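Local coordinates for protein 6-carboxyhexanoate--coa ligase (Bacillus subtilis, PDB 5G1F) that belongs to the 6-carboxyhexanoate--CoA ligase family, an alpha/beta enzyme whose model here holds a bound pimelic acid, at residues K143-S148 against H243-Q248; A190-S195 against E225-F230. All coordinates share one frame; numbering follows the deposited sequence.

Contact 1. Residues K143-S148 against H243-Q248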
ATOM      1  N   LYS A 143      -0.293  13.487   7.989  1.00 62.94           N
ATOM      2  CA  LYS A 143       0.936  12.890   7.503  1.00 60.93           C
ATOM      3  C   LYS A 143       0.734  11.452   7.078  1.00 58.60           C
ATOM      4  O   LYS A 143       1.285  11.027   6.067  1.00 59.52           O
ATOM      5  CB  LYS A 143       2.004  12.919   8.582  1.00 63.94           C
ATOM      6  CG  LYS A 143       2.646  14.268   8.814  1.00 66.60           C
ATOM      7  CD  LYS A 143       3.683  14.125   9.923  1.00 67.87           C
ATOM      8  CE  LYS A 143       4.681  15.285   9.967  1.00 71.86           C
ATOM      9  NZ  LYS A 143       4.022  16.595  10.242  1.00 75.73           N
ATOM     10  N   GLY A 144      -0.012  10.687   7.867  1.00 55.36           N
ATOM     11  CA  GLY A 144      -0.225   9.272   7.562  1.00 51.87           C
ATOM     12  C   GLY A 144       0.974   8.443   7.951  1.00 50.22           C
ATOM     13  O   GLY A 144       2.086   8.930   8.037  1.00 50.97           O
ATOM     14  N   VAL A 145       0.739   7.188   8.262  1.00 50.13           N
ATOM     15  CA  VAL A 145       1.824   6.244   8.548  1.00 51.98           C
ATOM     16  C   VAL A 145       2.454   5.750   7.250  1.00 49.18           C
ATOM     17  O   VAL A 145       1.736   5.518   6.331  1.00 47.74           O
ATOM     18  CB  VAL A 145       1.260   5.012   9.261  1.00 49.99           C
ATOM     19  CG1 VAL A 145       2.328   3.958   9.376  1.00 47.62           C
ATOM     20  CG2 VAL A 145       0.723   5.424  10.631  1.00 52.60           C
ATOM     21  N   ARG A 146       3.781   5.661   7.191  1.00 51.27           N
ATOM     22  CA  ARG A 146       4.539   5.485   5.950  1.00 51.93           C
ATOM     23  C   ARG A 146       5.113   4.075   5.924  1.00 49.89           C
ATOM     24  O   ARG A 146       5.944   3.724   6.723  1.00 53.37           O
ATOM     25  CB  ARG A 146       5.697   6.488   5.868  1.00 57.48           C
ATOM     26  CG  ARG A 146       5.285   7.966   6.096  1.00 70.22           C
ATOM     27  CD  ARG A 146       4.245   8.461   5.087  1.00 71.38           C
ATOM     28  NE  ARG A 146       3.654   9.759   5.446  1.00 75.10           N
ATOM     29  CZ  ARG A 146       4.136  10.963   5.101  1.00 79.82           C
ATOM     30  NH1 ARG A 146       5.266  11.086   4.412  1.00 79.04           N
ATOM     31  NH2 ARG A 146       3.485  12.069   5.463  1.00 79.81           N
ATOM     32  N   VAL A 147       4.650   3.239   5.030  1.00 45.55           N
ATOM     33  CA  VAL A 147       5.252   1.940   4.940  1.00 44.74           C
ATOM     34  C   VAL A 147       6.421   1.947   4.003  1.00 43.18           C
ATOM     35  O   VAL A 147       6.314   2.423   2.895  1.00 43.84           O
ATOM     36  CB  VAL A 147       4.246   0.910   4.481  1.00 44.51           C
ATOM     37  CG1 VAL A 147       4.873  -0.474   4.553  1.00 44.44           C
ATOM     38  CG2 VAL A 147       3.041   0.982   5.394  1.00 44.73           C
ATOM     39  N   SER A 148       7.569   1.477   4.460  1.00 43.04           N
ATOM     40  CA  SER A 148       8.774   1.662   3.656  1.00 44.79           C
ATOM     41  C   SER A 148       9.713   0.476   3.740  1.00 44.24           C
ATOM     42  O   SER A 148       9.438  -0.486   4.421  1.00 44.06           O
ATOM     43  CB  SER A 148       9.526   2.906   4.078  1.00 45.35           C
ATOM     44  OG  SER A 148       9.854   2.703   5.421  1.00 49.60           O
ATOM     45  N   HIS A 243       6.803   1.866  13.917  1.00 50.04           N
ATOM     46  CA  HIS A 243       8.190   1.530  13.727  1.00 49.14           C
ATOM     47  C   HIS A 243       8.404   0.222  12.896  1.00 47.81           C
ATOM     48  O   HIS A 243       9.269   0.167  12.029  1.00 46.00           O
ATOM     49  CB  HIS A 243       8.855   1.390  15.070  1.00 49.82           C
ATOM     50  CG  HIS A 243      10.338   1.344  14.992  1.00 53.01           C
ATOM     51  ND1 HIS A 243      11.045   0.157  14.907  1.00 56.27           N
ATOM     52  CD2 HIS A 243      11.258   2.334  14.953  1.00 56.95           C
ATOM     53  CE1 HIS A 243      12.337   0.420  14.824  1.00 55.12           C
ATOM     54  NE2 HIS A 243      12.495   1.732  14.904  1.00 60.60           N
ATOM     55  N   ASP A 244       7.689  -0.848  13.216  1.00 45.59           N
ATOM     56  CA  ASP A 244       7.763  -2.043  12.374  1.00 46.77           C
ATOM     57  C   ASP A 244       7.505  -1.697  10.917  1.00 45.69           C
ATOM     58  O   ASP A 244       8.203  -2.177  10.020  1.00 45.91           O
ATOM     59  CB  ASP A 244       6.738  -3.070  12.792  1.00 47.08           C
ATOM     60  CG  ASP A 244       6.911  -3.503  14.197  1.00 48.68           C
ATOM     61  OD1 ASP A 244       8.052  -3.396  14.671  1.00 50.57           O
ATOM     62  OD2 ASP A 244       5.911  -3.924  14.826  1.00 48.91           O
ATOM     63  N   LEU A 245       6.451  -0.918  10.680  1.00 47.15           N
ATOM     64  CA  LEU A 245       6.016  -0.622   9.326  1.00 48.07           C
ATOM     65  C   LEU A 245       7.029   0.212   8.560  1.00 49.30           C
ATOM     66  O   LEU A 245       7.197   0.056   7.340  1.00 47.19           O
ATOM     67  CB  LEU A 245       4.639   0.027   9.349  1.00 49.44           C
ATOM     68  CG  LEU A 245       3.604  -1.032   9.743  1.00 49.68           C
ATOM     69  CD1 LEU A 245       2.240  -0.391   9.858  1.00 50.71           C
ATOM     70  CD2 LEU A 245       3.562  -2.186   8.755  1.00 47.57           C
ATOM     71  N   GLU A 246       7.745   1.049   9.281  1.00 49.87           N
ATOM     72  CA  GLU A 246       8.737   1.877   8.647  1.00 52.36           C
ATOM     73  C   GLU A 246      10.058   1.163   8.485  1.00 51.71           C
ATOM     74  O   GLU A 246      10.781   1.451   7.549  1.00 52.36           O
ATOM     75  CB  GLU A 246       8.932   3.200   9.417  1.00 53.14           C
ATOM     76  CG  GLU A 246       7.708   4.130   9.380  1.00 56.59           C
ATOM     77  CD  GLU A 246       7.969   5.455  10.122  1.00 60.23           C
ATOM     78  OE1 GLU A 246       8.806   5.467  11.046  1.00 56.71           O
ATOM     79  OE2 GLU A 246       7.387   6.489   9.750  1.00 61.93           O
ATOM     80  N   LYS A 247      10.413   0.285   9.421  1.00 53.14           N
ATOM     81  CA  LYS A 247      11.791  -0.189   9.528  1.00 52.27           C
ATOM     82  C   LYS A 247      12.036  -1.609   9.047  1.00 51.78           C
ATOM     83  O   LYS A 247      13.173  -1.970   8.756  1.00 50.96           O
ATOM     84  CB  LYS A 247      12.293  -0.112  10.969  1.00 56.15           C
ATOM     85  CG  LYS A 247      12.345   1.282  11.596  1.00 59.36           C
ATOM     86  CD  LYS A 247      12.840   2.341  10.634  1.00 62.47           C
ATOM     87  CE  LYS A 247      13.520   3.489  11.350  1.00 64.31           C
ATOM     88  NZ  LYS A 247      13.647   4.631  10.419  1.00 65.63           N
ATOM     89  N   GLN A 248      11.024  -2.456   9.055  1.00 50.64           N
ATOM     90  CA  GLN A 248      11.266  -3.872   8.695  1.00 50.10           C
ATOM     91  C   GLN A 248      11.523  -4.009   7.216  1.00 47.94           C
ATOM     92  O   GLN A 248      10.626  -3.784   6.416  1.00 47.84           O
ATOM     93  CB  GLN A 248      10.069  -4.734   9.057  1.00 51.72           C
ATOM     94  CG  GLN A 248      10.272  -5.541  10.327  1.00 57.85           C
ATOM     95  CD  GLN A 248       8.993  -5.721  11.152  1.00 61.95           C
ATOM     96  OE1 GLN A 248       7.865  -5.733  10.619  1.00 60.76           O
ATOM     97  NE2 GLN A 248       9.170  -5.901  12.465  1.00 61.76           N
TER

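Contact 2. Residues A190-S195 against E225-F230. With PML (pimelic acid), chain C.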
ATOM      1  N   ALA A 190      -6.412  -6.713   8.376  1.00 50.45           N
ATOM      2  CA  ALA A 190      -6.801  -6.458   6.987  1.00 47.70           C
ATOM      3  C   ALA A 190      -6.385  -5.073   6.514  1.00 47.32           C
ATOM      4  O   ALA A 190      -6.075  -4.182   7.302  1.00 44.24           O
ATOM      5  CB  ALA A 190      -8.296  -6.645   6.814  1.00 48.44           C
ATOM      6  N   GLU A 191      -6.330  -4.911   5.205  1.00 46.89           N
ATOM      7  CA  GLU A 191      -6.041  -3.614   4.636  1.00 47.08           C
ATOM      8  C   GLU A 191      -7.099  -3.345   3.591  1.00 48.04           C
ATOM      9  O   GLU A 191      -7.538  -4.253   2.899  1.00 49.47           O
ATOM     10  CB  GLU A 191      -4.642  -3.573   4.001  1.00 48.87           C
ATOM     11  CG  GLU A 191      -4.423  -2.336   3.124  1.00 49.71           C
ATOM     12  CD  GLU A 191      -3.126  -2.357   2.328  1.00 51.00           C
ATOM     13  OE1 GLU A 191      -2.283  -3.226   2.564  1.00 58.90           O
ATOM     14  OE2 GLU A 191      -2.925  -1.479   1.472  1.00 54.31           O
ATOM     15  N   LEU A 192      -7.539  -2.101   3.520  1.00 47.42           N
ATOM     16  CA  LEU A 192      -8.511  -1.652   2.529  1.00 47.38           C
ATOM     17  C   LEU A 192      -7.866  -0.507   1.767  1.00 47.28           C
ATOM     18  O   LEU A 192      -7.347   0.433   2.368  1.00 46.95           O
ATOM     19  CB  LEU A 192      -9.762  -1.136   3.245  1.00 49.67           C
ATOM     20  CG  LEU A 192     -10.780  -0.334   2.430  1.00 49.52           C
ATOM     21  CD1 LEU A 192     -11.413  -1.238   1.392  1.00 50.63           C
ATOM     22  CD2 LEU A 192     -11.821   0.277   3.337  1.00 49.53           C
ATOM     23  N   CYS A 193      -7.928  -0.551   0.452  1.00 47.93           N
ATOM     24  CA  CYS A 193      -7.151   0.378  -0.342  1.00 48.76           C
ATOM     25  C   CYS A 193      -7.808   0.644  -1.680  1.00 49.62           C
ATOM     26  O   CYS A 193      -8.163  -0.271  -2.390  1.00 52.42           O
ATOM     27  CB  CYS A 193      -5.730  -0.164  -0.577  1.00 49.66           C
ATOM     28  SG  CYS A 193      -4.694   0.965  -1.558  1.00 51.54           S
ATOM     29  N   TRP A 194      -7.889   1.903  -2.060  1.00 50.94           N
ATOM     30  CA  TRP A 194      -8.026   2.230  -3.448  1.00 51.12           C
ATOM     31  C   TRP A 194      -7.300   3.529  -3.735  1.00 53.20           C
ATOM     32  O   TRP A 194      -6.888   4.247  -2.807  1.00 53.55           O
ATOM     33  CB  TRP A 194      -9.503   2.253  -3.868  1.00 51.89           C
ATOM     34  CG  TRP A 194     -10.346   3.321  -3.229  1.00 50.57           C
ATOM     35  CD1 TRP A 194     -10.623   4.559  -3.742  1.00 51.89           C
ATOM     36  CD2 TRP A 194     -11.120   3.198  -2.039  1.00 49.36           C
ATOM     37  NE1 TRP A 194     -11.468   5.251  -2.897  1.00 52.70           N
ATOM     38  CE2 TRP A 194     -11.789   4.432  -1.843  1.00 51.46           C
ATOM     39  CE3 TRP A 194     -11.291   2.188  -1.101  1.00 48.39           C
ATOM     40  CZ2 TRP A 194     -12.640   4.657  -0.756  1.00 51.37           C
ATOM     41  CZ3 TRP A 194     -12.121   2.423  -0.007  1.00 49.48           C
ATOM     42  CH2 TRP A 194     -12.772   3.651   0.161  1.00 50.36           C
ATOM     43  N   SER A 195      -7.127   3.808  -5.024  1.00 56.09           N
ATOM     44  CA  SER A 195      -6.192   4.812  -5.490  1.00 57.92           C
ATOM     45  C   SER A 195      -6.740   6.227  -5.366  1.00 62.99           C
ATOM     46  O   SER A 195      -7.952   6.441  -5.402  1.00 61.66           O
ATOM     47  CB  SER A 195      -5.857   4.562  -6.945  1.00 58.15           C
ATOM     48  OG  SER A 195      -4.835   5.441  -7.341  1.00 60.68           O
ATOM     49  N   GLU A 225     -10.406  11.166  -4.280  1.00 76.45           N
ATOM     50  CA  GLU A 225     -10.354  10.566  -2.947  1.00 73.86           C
ATOM     51  C   GLU A 225      -9.949   9.109  -3.098  1.00 71.66           C
ATOM     52  O   GLU A 225     -10.590   8.342  -3.813  1.00 71.11           O
ATOM     53  CB  GLU A 225     -11.707  10.650  -2.239  1.00 76.45           C
ATOM     54  CG  GLU A 225     -12.095  12.044  -1.767  1.00 80.32           C
ATOM     55  CD  GLU A 225     -12.009  13.076  -2.873  1.00 84.84           C
ATOM     56  OE1 GLU A 225     -12.434  12.776  -4.003  1.00 90.30           O
ATOM     57  OE2 GLU A 225     -11.506  14.185  -2.631  1.00 91.09           O
ATOM     58  N   GLY A 226      -8.821   8.766  -2.498  1.00 68.51           N
ATOM     59  CA  GLY A 226      -8.387   7.384  -2.381  1.00 64.76           C
ATOM     60  C   GLY A 226      -8.405   7.004  -0.914  1.00 61.54           C
ATOM     61  O   GLY A 226      -8.873   7.768  -0.073  1.00 62.24           O
ATOM     62  N   CYS A 227      -7.855   5.845  -0.591  1.00 58.15           N
ATOM     63  CA  CYS A 227      -7.949   5.319   0.758  1.00 55.91           C
ATOM     64  C   CYS A 227      -6.887   4.265   0.981  1.00 53.51           C
ATOM     65  O   CYS A 227      -6.584   3.472   0.089  1.00 52.78           O
ATOM     66  CB  CYS A 227      -9.331   4.709   0.942  1.00 55.88           C
ATOM     67  SG  CYS A 227      -9.589   3.762   2.440  1.00 55.37           S
ATOM     68  N   ARG A 228      -6.260   4.306   2.143  1.00 53.24           N
ATOM     69  CA  ARG A 228      -5.477   3.171   2.625  1.00 51.90           C
ATOM     70  C   ARG A 228      -5.547   3.028   4.137  1.00 50.68           C
ATOM     71  O   ARG A 228      -5.091   3.910   4.887  1.00 48.18           O
ATOM     72  CB  ARG A 228      -4.015   3.285   2.205  1.00 53.84           C
ATOM     73  CG  ARG A 228      -3.169   2.143   2.758  1.00 57.39           C
ATOM     74  CD  ARG A 228      -1.812   2.037   2.081  1.00 56.69           C
ATOM     75  NE  ARG A 228      -1.853   1.146   0.917  1.00 58.69           N
ATOM     76  CZ  ARG A 228      -1.284   1.423  -0.253  1.00 58.68           C
ATOM     77  NH1 ARG A 228      -0.640   2.572  -0.425  1.00 56.62           N
ATOM     78  NH2 ARG A 228      -1.371   0.562  -1.260  1.00 60.23           N
ATOM     79  N   VAL A 229      -6.115   1.912   4.588  1.00 49.28           N
ATOM     80  CA  VAL A 229      -6.440   1.735   6.009  1.00 50.07           C
ATOM     81  C   VAL A 229      -6.019   0.338   6.426  1.00 48.44           C
ATOM     82  O   VAL A 229      -6.336  -0.619   5.730  1.00 46.33           O
ATOM     83  CB  VAL A 229      -7.949   1.805   6.279  1.00 51.35           C
ATOM     84  CG1 VAL A 229      -8.228   1.532   7.747  1.00 52.43           C
ATOM     85  CG2 VAL A 229      -8.499   3.143   5.869  1.00 54.02           C
ATOM     86  N   PHE A 230      -5.299   0.245   7.544  1.00 46.73           N
ATOM     87  CA  PHE A 230      -4.945  -1.028   8.139  1.00 45.94           C
ATOM     88  C   PHE A 230      -5.738  -1.221   9.395  1.00 46.40           C
ATOM     89  O   PHE A 230      -5.734  -0.338  10.246  1.00 46.18           O
ATOM     90  CB  PHE A 230      -3.478  -1.027   8.519  1.00 46.16           C
ATOM     91  CG  PHE A 230      -2.560  -0.613   7.410  1.00 47.63           C
ATOM     92  CD1 PHE A 230      -2.910  -0.799   6.072  1.00 48.78           C
ATOM     93  CD2 PHE A 230      -1.279  -0.190   7.702  1.00 49.02           C
ATOM     94  CE1 PHE A 230      -2.023  -0.473   5.061  1.00 47.27           C
ATOM     95  CE2 PHE A 230      -0.374   0.077   6.692  1.00 48.71           C
ATOM     96  CZ  PHE A 230      -0.750  -0.054   5.374  1.00 47.66           C
TER
HETATM   97  C1  PML C 301      -4.050  -3.250  -8.397  1.00 60.65           C
HETATM   98  O11 PML C 301      -4.130  -4.281  -7.704  1.00 69.67           O
HETATM   99  O12 PML C 301      -4.504  -3.214  -9.561  1.00 61.58           O
HETATM  100  C2  PML C 301      -3.389  -2.021  -7.808  1.00 66.64           C
HETATM  101  C3  PML C 301      -4.370  -1.230  -6.936  1.00 61.80           C
HETATM  102  C4  PML C 301      -3.639  -0.293  -5.982  1.00 66.33           C
HETATM  103  C5  PML C 301      -3.864   1.175  -6.288  1.00 73.49           C
HETATM  104  C6  PML C 301      -2.860   2.066  -5.549  1.00 74.69           C
HETATM  105  C7  PML C 301      -2.405   3.216  -6.427  1.00 83.85           C
HETATM  106  O71 PML C 301      -1.666   2.995  -7.423  1.00 75.12           O
HETATM  107  O72 PML C 301      -2.775   4.368  -6.113  1.00107.17           O

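Contact 1. Residues K143-S148 against H243-Q248
Glu-246 turns CG away from its own carbonyl carbon, to the flank of its backbone N (chi1 -67°), and this methylene comes to rest 3.2 Å from Arg-146 O. Val-147 sends CG1 opposite its backbone N (chi1 -173°), which sets that methyl 3.7 Å from Leu-245 O, while its other branch, CG2, lies 4.4 Å from Leu-245 CB. A branched, buried valine suits this place because its branches meet both the carbonyl oxygen and the side chain of Leu-245. Leu-245 points toward the loop and extends the apolar seam, with Val-145 CG1 resting 4.4 Å from Leu-245 CD1.

The polar centre is one nearly straight backbone bond: Ser-148 N donates to Leu-245 O over 3.2 Å (167° at the hydrogen). Leu-245 belongs to the last turn of its helix, where carbonyls run short of following N-H groups, so the loop supplies a donor that the helix lacks. Ser-148 is small enough to bring OG to 2.6 Å from Glu-246 O, the next carbonyl along.

Within the loop, Arg-146 folds its guanidinium back and grips Lys-143 O side-on with NE and NH2. Both nitrogens approach from one face of the carbonyl plane, NE (2.8 Å from Lys-143 O) standing well above it. The same NE also donates to Gly-144 O at 3.1 Å, so the guanidinium is fastened to the loop backbone. Gly-144 has positive phi, which a residue without a side chain adopts easily.

Lys-181 NZ, from helix 170-184, donates to Leu-245 O, Ser-148 O and Gln-248 O, a position where its charge probably also suits the negative end of helix 238-247. Val-147 packs on Leu-178 and Val-182 of helix 170-184, and strand 227-232 packs against both Val-147 and Leu-245.

Contact 2. Residues A190-S195 against E225-F230
An antiparallel strand pair deep in the mixed sheet forms this contact, and its Ser-195 end reaches the pimelic acid site, where Ser-195 OG donates to O72 of the ligand at 2.6 Å. Leu-192 with Val-229 and Trp-194 with Cys-227 are hydrogen-bonded pairs; Glu-191 with Phe-230 and Cys-193 with Arg-228 are non-hydrogen-bonded.

On the Glu-191 face, Arg-228 NE forms a salt bridge with Glu-191 OE2 (2.9 Å). OE2 lies in the guanidinium plane, but NE comes from the syn side tilted out of the carboxylate plane, the two groups being 72° apart. Tyr-204 OH bonds both Glu-191 OE2 and Arg-228 NH2, which probably helps to hold the pair. Cys-193 SG sits over a guanidinium face, 3.4 Å from Arg-228 NH2. Glu-191 CD nears the Phe-230 ring edge, 3.5 Å from CE1.

On the other face, Trp-194 CG stands between its backbone N and carbonyl carbon (chi1 65°), laying the indole over slim Cys-227: CB makes a CH-pi contact 3.5 Å from the six-membered centroid, and SG also overlies the ring. NE1 bonds Glu-225 O weakly (3.3 Å). Gly-226 has no CB to collide with Ser-195.

Strands 203-207 and 127-130 flank the pair; helix 170-184 covers the Glu-191 face, helix 89-103 the Trp-194 face.

Contact 2 is nested in the chain inside the loop closed by contact 1, and strand 227-232 is followed directly by helix 238-247. The contacts lie about 15 Å apart between centres, yet they meet at one ring: Phe-230 CE2 is 3.8 Å from Val-147 CG2, and Phe-230 CD2 is 4.1 Å from Leu-245 CD1. Helix 170-184 is a common neighbour, its Leu-178 touching Val-147, Glu-191 and Arg-228. The ligand belongs to the far end of contact 2, where Arg-171, Tyr-200, Tyr-212 and Arg-214 join Ser-195 in holding pimelic acid. Contact 1 stands back: the Val-147 side chain is about 12 Å from the bound pimelic acid.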